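Local coordinates for beta-galactosidase BgaB (Bifidobacterium adolescentis, PDB 5VYM), which removes terminal non-reducing beta-D-galactose by hydrolysis, with high activity towards Gal(beta1-4)Gal and oligosaccharides containing it, and is represented here by its trimerisation domain, at residues E14-W17 / A18-S21; L29-W32 / H33-D37. One frame throughout, in Å; residues are numbered along the deposited sequence.

Contact 1 (E14-W17 / A18-S21); sequences ESEW and ATRS
E16 and R20 sit one turn apart on the short helix 13-20 of the beta-galactosidase trimerisation domain. Their side chains cross at about a right angle. E16 CG lies over one face of the R20 guanidinium, 3.8 Å from NE. The carboxylate and guanidinium planes are 89° apart. E16 OE2 is 3.7 Å from R20 NE, a long salt bridge. The E16 chain runs out with CG anti to the backbone N (chi1 177°) and then bends at chi2, which turns the carboxylate toward R20 and T19. Its other oxygen, OE1, has W32 N as its probable partner, so the carboxylate faces two ways. W17 meets R20 less closely. W17 CD1 is 3.9 Å from R20 NH1, with the indole and guanidinium planes 38° apart. The tryptophan folds back along the helix, and E14 CA lies above one face of its ring. T19 OG1 makes a weak bond to S15 O at 3.3 Å, and its stronger partner is probably H31 N. Near the end of the helix the S21 side chain folds back on A18. S21 OG donates to A18 O at 2.8 Å and is also hydrogen-bonded to T23 OG1.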
loop_
_atom_site.group_PDB
_atom_site.type_symbol
_atom_site.label_atom_id
_atom_site.label_comp_id
_atom_site.label_asym_id
_atom_site.label_seq_id
_atom_site.Cartn_x
_atom_site.Cartn_y
_atom_site.Cartn_z
ATOM N N GLU B 14 -7.774 -14.842 17.274
ATOM C CA GLU B 14 -6.574 -14.385 17.964
ATOM C C GLU B 14 -6.776 -12.998 18.561
ATOM O O GLU B 14 -6.298 -12.714 19.665
ATOM C CB GLU B 14 -5.379 -14.390 17.006
ATOM C CG GLU B 14 -4.973 -15.773 16.508
ATOM C CD GLU B 14 -5.736 -16.204 15.268
ATOM O OE1 GLU B 14 -5.202 -17.032 14.499
ATOM O OE2 GLU B 14 -6.865 -15.713 15.056
ATOM N N SER B 15 -7.489 -12.121 17.850
ATOM C CA SER B 15 -7.772 -10.794 18.388
ATOM C C SER B 15 -8.673 -10.879 19.615
ATOM O O SER B 15 -8.521 -10.096 20.561
ATOM C CB SER B 15 -8.409 -9.911 17.314
ATOM O OG SER B 15 -7.540 -9.756 16.204
ATOM N N GLU B 16 -9.614 -11.826 19.619
ATOM C CA GLU B 16 -10.460 -12.023 20.792
ATOM C C GLU B 16 -9.651 -12.553 21.970
ATOM O O GLU B 16 -9.927 -12.208 23.125
ATOM C CB GLU B 16 -11.614 -12.967 20.455
ATOM C CG GLU B 16 -12.525 -13.303 21.632
ATOM C CD GLU B 16 -13.299 -12.102 22.157
ATOM O OE1 GLU B 16 -13.330 -11.052 21.477
ATOM O OE2 GLU B 16 -13.882 -12.209 23.257
ATOM N N TRP B 17 -8.647 -13.390 21.698
ATOM C CA TRP B 17 -7.766 -13.862 22.763
ATOM C C TRP B 17 -7.003 -12.701 23.389
ATOM O O TRP B 17 -6.908 -12.595 24.617
ATOM C CB TRP B 17 -6.799 -14.911 22.217
ATOM C CG TRP B 17 -7.469 -16.093 21.585
ATOM C CD1 TRP B 17 -8.765 -16.489 21.749
ATOM C CD2 TRP B 17 -6.875 -17.031 20.680
ATOM N NE1 TRP B 17 -9.013 -17.617 21.004
ATOM C CE2 TRP B 17 -7.868 -17.969 20.338
ATOM C CE3 TRP B 17 -5.599 -17.168 20.127
ATOM C CZ2 TRP B 17 -7.625 -19.029 19.469
ATOM C CZ3 TRP B 17 -5.359 -18.221 19.264
ATOM C CH2 TRP B 17 -6.367 -19.138 18.943
ATOM N N ALA B 18 -6.454 -11.815 22.554
ATOM C CA ALA B 18 -5.780 -10.631 23.076
ATOM C C ALA B 18 -6.745 -9.733 23.838
ATOM O O ALA B 18 -6.340 -9.045 24.781
ATOM C CB ALA B 18 -5.115 -9.856 21.936
ATOM N N THR B 19 -8.020 -9.728 23.445
ATOM C CA THR B 19 -9.027 -8.966 24.177
ATOM C C THR B 19 -9.225 -9.528 25.580
ATOM O O THR B 19 -9.276 -8.778 26.563
ATOM C CB THR B 19 -10.345 -8.971 23.399
ATOM O OG1 THR B 19 -10.280 -8.012 22.337
ATOM C CG2 THR B 19 -11.518 -8.648 24.312
ATOM N N ARG B 20 -9.329 -10.855 25.692
ATOM C CA ARG B 20 -9.568 -11.497 26.979
ATOM C C ARG B 20 -8.402 -11.338 27.945
ATOM O O ARG B 20 -8.600 -11.471 29.158
ATOM C CB ARG B 20 -9.855 -12.985 26.777
ATOM C CG ARG B 20 -11.111 -13.285 25.981
ATOM C CD ARG B 20 -11.167 -14.761 25.630
ATOM N NE ARG B 20 -12.406 -15.130 24.955
ATOM C CZ ARG B 20 -12.604 -16.298 24.355
ATOM N NH1 ARG B 20 -11.636 -17.206 24.339
ATOM N NH2 ARG B 20 -13.762 -16.557 23.765
ATOM N N SER B 21 -7.197 -11.059 27.441
ATOM C CA SER B 21 -6.017 -11.043 28.300
ATOM C C SER B 21 -6.065 -9.937 29.346
ATOM O O SER B 21 -5.310 -9.997 30.321
ATOM C CB SER B 21 -4.749 -10.896 27.454
ATOM O OG SER B 21 -4.661 -9.601 26.888
#

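Contact 2 (L29-W32 / H33-D37); sequences LNHW and HDVRD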
loop_
_atom_site.group_PDB
_atom_site.type_symbol
_atom_site.label_atom_id
_atom_site.label_comp_id
_atom_site.label_asym_id
_atom_site.label_seq_id
_atom_site.Cartn_x
_atom_site.Cartn_y
_atom_site.Cartn_z
ATOM N N LEU B 29 -11.685 -2.105 24.982
ATOM C CA LEU B 29 -11.259 -2.824 23.786
ATOM C C LEU B 29 -11.764 -4.259 23.857
ATOM O O LEU B 29 -11.254 -5.068 24.639
ATOM C CB LEU B 29 -9.740 -2.783 23.661
ATOM C CG LEU B 29 -9.127 -1.405 23.413
ATOM C CD1 LEU B 29 -7.607 -1.473 23.455
ATOM C CD2 LEU B 29 -9.608 -0.844 22.082
ATOM N N ASN B 30 -12.772 -4.574 23.047
ATOM C CA ASN B 30 -13.373 -5.904 23.026
ATOM C C ASN B 30 -13.699 -6.238 21.577
ATOM O O ASN B 30 -14.562 -5.595 20.971
ATOM C CB ASN B 30 -14.625 -5.959 23.903
ATOM C CG ASN B 30 -15.117 -7.376 24.137
ATOM O OD1 ASN B 30 -15.228 -8.174 23.206
ATOM N ND2 ASN B 30 -15.413 -7.697 25.393
ATOM N N HIS B 31 -13.015 -7.242 21.025
ATOM C CA HIS B 31 -13.169 -7.545 19.605
ATOM C C HIS B 31 -14.578 -8.033 19.290
ATOM O O HIS B 31 -15.255 -7.484 18.412
ATOM C CB HIS B 31 -12.132 -8.578 19.165
ATOM C CG HIS B 31 -12.323 -9.054 17.759
ATOM N ND1 HIS B 31 -12.642 -8.202 16.723
ATOM C CD2 HIS B 31 -12.248 -10.292 17.218
ATOM C CE1 HIS B 31 -12.753 -8.896 15.604
ATOM N NE2 HIS B 31 -12.518 -10.167 15.877
ATOM N N TRP B 32 -15.040 -9.068 19.998
ATOM C CA TRP B 32 -16.342 -9.643 19.677
ATOM C C TRP B 32 -17.479 -8.672 19.967
ATOM O O TRP B 32 -18.478 -8.657 19.239
ATOM C CB TRP B 32 -16.561 -10.949 20.441
ATOM C CG TRP B 32 -17.900 -11.550 20.154
ATOM C CD1 TRP B 32 -18.955 -11.651 21.012
ATOM C CD2 TRP B 32 -18.338 -12.106 18.909
ATOM N NE1 TRP B 32 -20.020 -12.250 20.381
ATOM C CE2 TRP B 32 -19.667 -12.539 19.089
ATOM C CE3 TRP B 32 -17.733 -12.286 17.661
ATOM C CZ2 TRP B 32 -20.400 -13.139 18.070
ATOM C CZ3 TRP B 32 -18.463 -12.884 16.650
ATOM C CH2 TRP B 32 -19.783 -13.302 16.861
ATOM N N HIS B 33 -17.354 -7.862 21.021
ATOM C CA HIS B 33 -18.369 -6.848 21.277
ATOM C C HIS B 33 -18.386 -5.796 20.177
ATOM O O HIS B 33 -19.453 -5.275 19.833
ATOM C CB HIS B 33 -18.138 -6.195 22.641
ATOM C CG HIS B 33 -18.509 -7.069 23.798
ATOM N ND1 HIS B 33 -18.582 -6.599 25.091
ATOM C CD2 HIS B 33 -18.831 -8.383 23.855
ATOM C CE1 HIS B 33 -18.933 -7.586 25.897
ATOM N NE2 HIS B 33 -19.090 -8.679 25.172
ATOM N N ASP B 34 -17.221 -5.478 19.610
ATOM C CA ASP B 34 -17.181 -4.558 18.480
ATOM C C ASP B 34 -17.815 -5.189 17.246
ATOM O O ASP B 34 -18.480 -4.501 16.462
ATOM C CB ASP B 34 -15.737 -4.137 18.199
ATOM C CG ASP B 34 -15.634 -2.733 17.630
ATOM O OD1 ASP B 34 -16.683 -2.079 17.449
ATOM O OD2 ASP B 34 -14.499 -2.281 17.368
ATOM N N VAL B 35 -17.631 -6.500 17.069
ATOM C CA VAL B 35 -18.259 -7.201 15.952
ATOM C C VAL B 35 -19.777 -7.171 16.085
ATOM O O VAL B 35 -20.495 -6.924 15.109
ATOM C CB VAL B 35 -17.728 -8.644 15.863
ATOM C CG1 VAL B 35 -18.529 -9.446 14.848
ATOM C CG2 VAL B 35 -16.252 -8.645 15.503
ATOM N N ARG B 36 -20.291 -7.422 17.294
ATOM C CA ARG B 36 -21.738 -7.421 17.495
ATOM C C ARG B 36 -22.332 -6.038 17.256
ATOM O O ARG B 36 -23.405 -5.912 16.654
ATOM C CB ARG B 36 -22.081 -7.907 18.904
ATOM C CG ARG B 36 -21.654 -9.331 19.205
ATOM C CD ARG B 36 -22.234 -9.811 20.528
ATOM N NE ARG B 36 -22.027 -8.845 21.604
ATOM C CZ ARG B 36 -22.210 -9.115 22.893
ATOM N NH1 ARG B 36 -22.597 -10.325 23.271
ATOM N NH2 ARG B 36 -22.002 -8.177 23.806
ATOM N N ASP B 37 -21.650 -4.989 17.724
ATOM C CA ASP B 37 -22.151 -3.634 17.522
ATOM C C ASP B 37 -22.224 -3.287 16.040
ATOM O O ASP B 37 -23.207 -2.694 15.581
ATOM C CB ASP B 37 -21.272 -2.631 18.269
ATOM C CG ASP B 37 -21.476 -2.682 19.771
ATOM O OD1 ASP B 37 -22.333 -3.467 20.231
ATOM O OD2 ASP B 37 -20.780 -1.936 20.492
#
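The first torsions place the N30 amide and the H33 ring one over the other, and the second torsions turn them nearly parallel. N30 has CG anti to the backbone N (chi1 -168°), while H33 has CG beside its own backbone N (chi1 -74°). The amide and imidazole planes are 4° apart, and N30 ND2 lies over the centre of the H33 ring, 3.3 Å above it. ND2 and H33 ND1 are near each other, but the angle is too poor for a hydrogen bond. R36 NH2 lies above the opposite face, toward the rim. N30 is the N-cap of helix 31-44. Its OD1 accepts from H33 N at 3.1 Å, with the donor above the carbonyl plane rather than on a lone pair. Stack and cap thus both hold the amide. One turn on, R36 crosses the W32 indole at about a right angle. R36 CG makes a CH-pi contact over the five-membered ring of W32, 3.9 Å from its centroid, and R36 CD is 3.3 Å from W32 NE1. V35 divides its two methyls. V35 CG1 meets W32 CZ3 at 3.9 Å, and V35 CG2 comes within 3.5 Å of H31 CE1. The H31 ring is held by two outside bonds, ND1 to P67 O and NE2 from S12 N.

In the fold
Contacts 1 and 2 follow each other in the chain, on helices 13-20 and 31-44, with centres about 11 Å apart. They touch directly. E16 OE1 lies 3.0 Å from W32 N, and T19 OG1 lies 3.1 Å from H31 N; both are probable hydrogen bonds. Two side chains of contact 1 thus serve backbone N-H groups in the first turn of the next helix, beside the N30 cap. T19 CG2 also packs on N30 CA at 3.6 Å. H31 and W32 also meet F11 of strand 7-11: the W32 ring edge-to-face, the H31 ring with its plane nearly parallel. D37 touches V214 of the second subunit. Both contacts belong to the trimerisation domain, separate from the family 42 glycosidase domain.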